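Long-range contact in TRAP dicarboxylate transporter, DctP subunit (Anaerococcus prevoti, PDB 4N91), which binds D-glucuronate, in both its alpha and beta forms, as the extracytoplasmic solute-binding component of a probable TRAP transport system: residues 174-179 against 212-217. Sequence-based numbering, arbitrary orientation.
Sequences IRVQQS and GAENNE. With BDP (beta-D-glucopyranuronic acid), chain C.
One nearly straight backbone bond, Arg175 N to Gly212 O (3.0 Å), links strands 174-176 and 212-215 near the first residues of the latter, and beyond it the strands, running the same way at 38° to each other, spread apart. Beside that bond, Ile174 lays CG2 on Ala213 CA (3.8 Å), while its CD1 rests against the backbone of Gly212. Farther along, water takes over from direct pairing: one molecule donates to Arg175 O and accepts from Arg175 NH1 and Glu214 N, and another accepts from Gln177 N and donates to Glu214 OE1 (2.7 Å). The Glu214 chain, bent at chi2 (81°), places OE1 3.9 Å from Val176 CA, whereas OE2 is held by His237 and by a salt bridge to Arg154. The Arg175 chain leaves the backbone with CG anti to N (chi1 179°), bends at chi2, and carries its guanidinium past the strand end to meet the glucuronate carboxylate edge-on, NH1 binding O6B (2.7 Å) and NH2 binding O6A (2.9 Å) in two almost linear bonds; Gln177 N lies over one guanidinium face. From the other strand, Asn215 ND2 donates to the sugar ring oxygen O5 (3.1 Å), and Asn215 OD1 receives Asn216 N on an in-plane lone pair, a bond that helps fix the amide's rotation. A leucine in place of Asn215 would probably leave O5 without this donor and set Asn216 N adrift from its acceptor. Paired guanidinium bonds to a substrate carboxylate are characteristic of many TRAP solute-binding proteins, and here the diverging strand ends form one wall of that ligand pocket.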
ATOM      1  N   ILE A 174       4.078  16.225   8.299  1.00 13.37           N
ATOM      2  CA  ILE A 174       3.249  15.037   8.180  1.00 11.23           C
ATOM      3  C   ILE A 174       4.090  13.927   7.602  1.00 10.76           C
ATOM      4  O   ILE A 174       4.720  14.114   6.564  1.00 13.32           O
ATOM      5  CB  ILE A 174       2.052  15.288   7.246  1.00 13.33           C
ATOM      6  CG1 ILE A 174       1.190  16.425   7.804  1.00 15.88           C
ATOM      7  CG2 ILE A 174       1.270  14.020   7.021  1.00 16.50           C
ATOM      8  CD1 ILE A 174       0.542  16.136   9.155  1.00 14.48           C
ATOM      9  N   ARG A 175       4.105  12.771   8.256  1.00 11.16           N
ATOM     10  CA  ARG A 175       4.860  11.632   7.729  1.00 11.59           C
ATOM     11  C   ARG A 175       4.179  11.099   6.476  1.00 11.98           C
ATOM     12  O   ARG A 175       2.934  11.003   6.409  1.00 12.19           O
ATOM     13  CB  ARG A 175       4.991  10.514   8.765  1.00 11.61           C
ATOM     14  CG  ARG A 175       5.743   9.301   8.261  1.00 10.36           C
ATOM     15  CD  ARG A 175       4.830   8.234   7.646  1.00 11.74           C
ATOM     16  NE  ARG A 175       5.568   7.110   7.106  1.00 11.28           N
ATOM     17  CZ  ARG A 175       4.990   6.028   6.602  1.00 13.27           C
ATOM     18  NH1 ARG A 175       3.664   5.951   6.581  1.00 12.00           N
ATOM     19  NH2 ARG A 175       5.730   5.036   6.127  1.00 11.52           N
ATOM     20  N   VAL A 176       5.006  10.764   5.489  1.00 12.50           N
ATOM     21  CA  VAL A 176       4.565  10.046   4.306  1.00 13.89           C
ATOM     22  C   VAL A 176       5.550   8.897   4.065  1.00 12.80           C
ATOM     23  O   VAL A 176       6.573   8.788   4.734  1.00 13.39           O
ATOM     24  CB  VAL A 176       4.490  10.945   3.071  1.00 14.41           C
ATOM     25  CG1 VAL A 176       3.428  12.023   3.303  1.00 16.55           C
ATOM     26  CG2 VAL A 176       5.836  11.572   2.785  1.00 14.65           C
ATOM     27  N   GLN A 177       5.198   8.019   3.138  1.00 13.05           N
ATOM     28  CA  GLN A 177       6.119   6.984   2.706  1.00 10.73           C
ATOM     29  C   GLN A 177       7.216   7.595   1.853  1.00 16.17           C
ATOM     30  O   GLN A 177       7.153   8.781   1.502  1.00 17.78           O
ATOM     31  CB  GLN A 177       5.364   5.926   1.929  1.00 12.35           C
ATOM     32  CG  GLN A 177       4.254   5.266   2.753  1.00 14.64           C
ATOM     33  CD  GLN A 177       3.621   4.109   2.004  1.00 16.42           C
ATOM     34  OE1 GLN A 177       4.170   3.009   1.953  1.00 19.31           O
ATOM     35  NE2 GLN A 177       2.491   4.361   1.410  1.00 15.05           N
ATOM     36  N   GLN A 178       8.240   6.800   1.548  0.55 13.87           N
ATOM     37  CA  GLN A 178       9.341   7.262   0.712  0.55 12.72           C
ATOM     38  C   GLN A 178       8.893   7.289  -0.750  0.55 14.58           C
ATOM     39  O   GLN A 178       9.196   6.391  -1.543  0.55 15.72           O
ATOM     40  CB  GLN A 178      10.600   6.411   0.896  0.55 14.66           C
ATOM     41  CG  GLN A 178      11.847   7.088   0.320  0.55 21.55           C
ATOM     42  CD  GLN A 178      13.114   6.253   0.427  0.55 22.76           C
ATOM     43  OE1 GLN A 178      13.638   5.785  -0.574  0.55 19.94           O
ATOM     44  NE2 GLN A 178      13.605   6.068   1.637  0.55 24.87           N
ATOM     45  N   SER A 179       8.179   8.354  -1.082  1.00 15.20           N
ATOM     46  CA  SER A 179       7.441   8.481  -2.315  1.00 17.63           C
ATOM     47  C   SER A 179       7.452   9.931  -2.795  1.00 15.28           C
ATOM     48  O   SER A 179       6.840  10.803  -2.164  1.00 15.96           O
ATOM     49  CB  SER A 179       5.989   8.085  -2.030  1.00 17.93           C
ATOM     50  OG  SER A 179       5.136   8.448  -3.107  1.00 21.09           O
ATOM     51  N   GLY A 212       1.670  14.430  12.619  1.00 13.98           N
ATOM     52  CA  GLY A 212       0.621  13.591  12.096  1.00 12.89           C
ATOM     53  C   GLY A 212       1.147  12.736  10.970  1.00 13.70           C
ATOM     54  O   GLY A 212       2.341  12.724  10.665  1.00 12.69           O
ATOM     55  N   ALA A 213       0.242  11.996  10.355  1.00 11.09           N
ATOM     56  CA  ALA A 213       0.598  11.073   9.300  1.00 11.08           C
ATOM     57  C   ALA A 213      -0.667  10.848   8.472  1.00 10.45           C
ATOM     58  O   ALA A 213      -1.670  11.570   8.622  1.00 12.56           O
ATOM     59  CB  ALA A 213       1.147   9.760   9.876  1.00 11.50           C
ATOM     60  N   GLU A 214      -0.627   9.877   7.572  1.00 12.30           N
ATOM     61  CA  GLU A 214      -1.819   9.574   6.785  1.00 12.68           C
ATOM     62  C   GLU A 214      -1.824   8.126   6.404  1.00 12.49           C
ATOM     63  O   GLU A 214      -0.815   7.584   6.009  1.00 12.75           O
ATOM     64  CB  GLU A 214      -1.926  10.467   5.542  1.00 12.02           C
ATOM     65  CG  GLU A 214      -0.642  10.657   4.736  1.00 13.76           C
ATOM     66  CD  GLU A 214      -0.302   9.522   3.784  1.00 15.83           C
ATOM     67  OE1 GLU A 214       0.854   9.021   3.849  1.00 15.26           O
ATOM     68  OE2 GLU A 214      -1.151   9.142   2.933  1.00 15.85           O
ATOM     69  N   ASN A 215      -2.978   7.489   6.571  1.00 11.08           N
ATOM     70  CA  ASN A 215      -3.057   6.073   6.339  1.00 11.72           C
ATOM     71  C   ASN A 215      -4.483   5.601   6.491  1.00 12.67           C
ATOM     72  O   ASN A 215      -5.383   6.382   6.779  1.00 12.45           O
ATOM     73  CB  ASN A 215      -2.182   5.316   7.348  1.00 11.96           C
ATOM     74  CG  ASN A 215      -1.476   4.152   6.711  1.00 12.98           C
ATOM     75  OD1 ASN A 215      -2.105   3.325   6.044  1.00 12.95           O
ATOM     76  ND2 ASN A 215      -0.151   4.102   6.866  1.00 13.29           N
ATOM     77  N   ASN A 216      -4.664   4.301   6.331  1.00 11.23           N
ATOM     78  CA  ASN A 216      -5.911   3.672   6.679  1.00 10.18           C
ATOM     79  C   ASN A 216      -6.066   3.539   8.198  1.00 14.15           C
ATOM     80  O   ASN A 216      -5.165   3.869   8.970  1.00 13.87           O
ATOM     81  CB  ASN A 216      -6.042   2.321   5.984  1.00 13.15           C
ATOM     82  CG  ASN A 216      -4.955   1.339   6.386  1.00 11.28           C
ATOM     83  OD1 ASN A 216      -4.678   1.125   7.590  1.00 14.81           O
ATOM     84  ND2 ASN A 216      -4.291   0.766   5.385  1.00 13.14           N
ATOM     85  N   GLU A 217      -7.212   3.038   8.630  1.00 15.13           N
ATOM     86  CA  GLU A 217      -7.537   2.976  10.045  1.00 13.65           C
ATOM     87  C   GLU A 217      -6.724   1.967  10.852  1.00 15.23           C
ATOM     88  O   GLU A 217      -6.609   2.111  12.061  1.00 16.23           O
ATOM     89  CB  GLU A 217      -9.017   2.697  10.227  1.00 15.24           C
ATOM     90  CG  GLU A 217      -9.915   3.716   9.534  1.00 17.57           C
ATOM     91  CD  GLU A 217     -10.345   3.333   8.118  1.00 18.15           C
ATOM     92  OE1 GLU A 217      -9.577   2.689   7.365  1.00 15.67           O
ATOM     93  OE2 GLU A 217     -11.502   3.693   7.760  1.00 18.18           O
TER
HETATM   94  C1  BDP C 402       0.025   0.623   5.054  0.66 11.04           C
HETATM   95  C2  BDP C 402       0.461  -0.241   3.961  0.66 10.84           C
HETATM   96  C3  BDP C 402       1.907  -0.609   4.133  0.66 11.12           C
HETATM   97  C4  BDP C 402       2.738   0.554   4.169  0.66 11.11           C
HETATM   98  C5  BDP C 402       2.261   1.463   5.234  0.66  9.51           C
HETATM   99  C6  BDP C 402       3.020   2.815   5.226  0.66 11.29           C
HETATM  100  O2  BDP C 402      -0.266  -1.498   4.259  0.66 10.60           O
HETATM  101  O3  BDP C 402       2.325  -1.507   3.053  0.66 12.27           O
HETATM  102  O4  BDP C 402       4.040   0.297   4.310  0.66 12.65           O
HETATM  103  O5  BDP C 402       0.842   1.794   5.043  0.66 12.23           O
HETATM  104  O6A BDP C 402       4.264   2.728   5.318  0.66 12.50           O
HETATM  105  O1  BDP C 402      -1.269   1.153   4.672  0.66 11.71           O
HETATM  106  O6B BDP C 402       2.369   3.876   5.358  0.66 13.00           O
HETATM  107  O   HOH W   1       1.753   8.482   6.587  1.00 14.69           O
HETATM  108  O   HOH W   2       1.064   6.219   8.556  1.00 14.86           O
HETATM  109  O   HOH W   3       2.591   8.198   1.899  1.00 19.73           O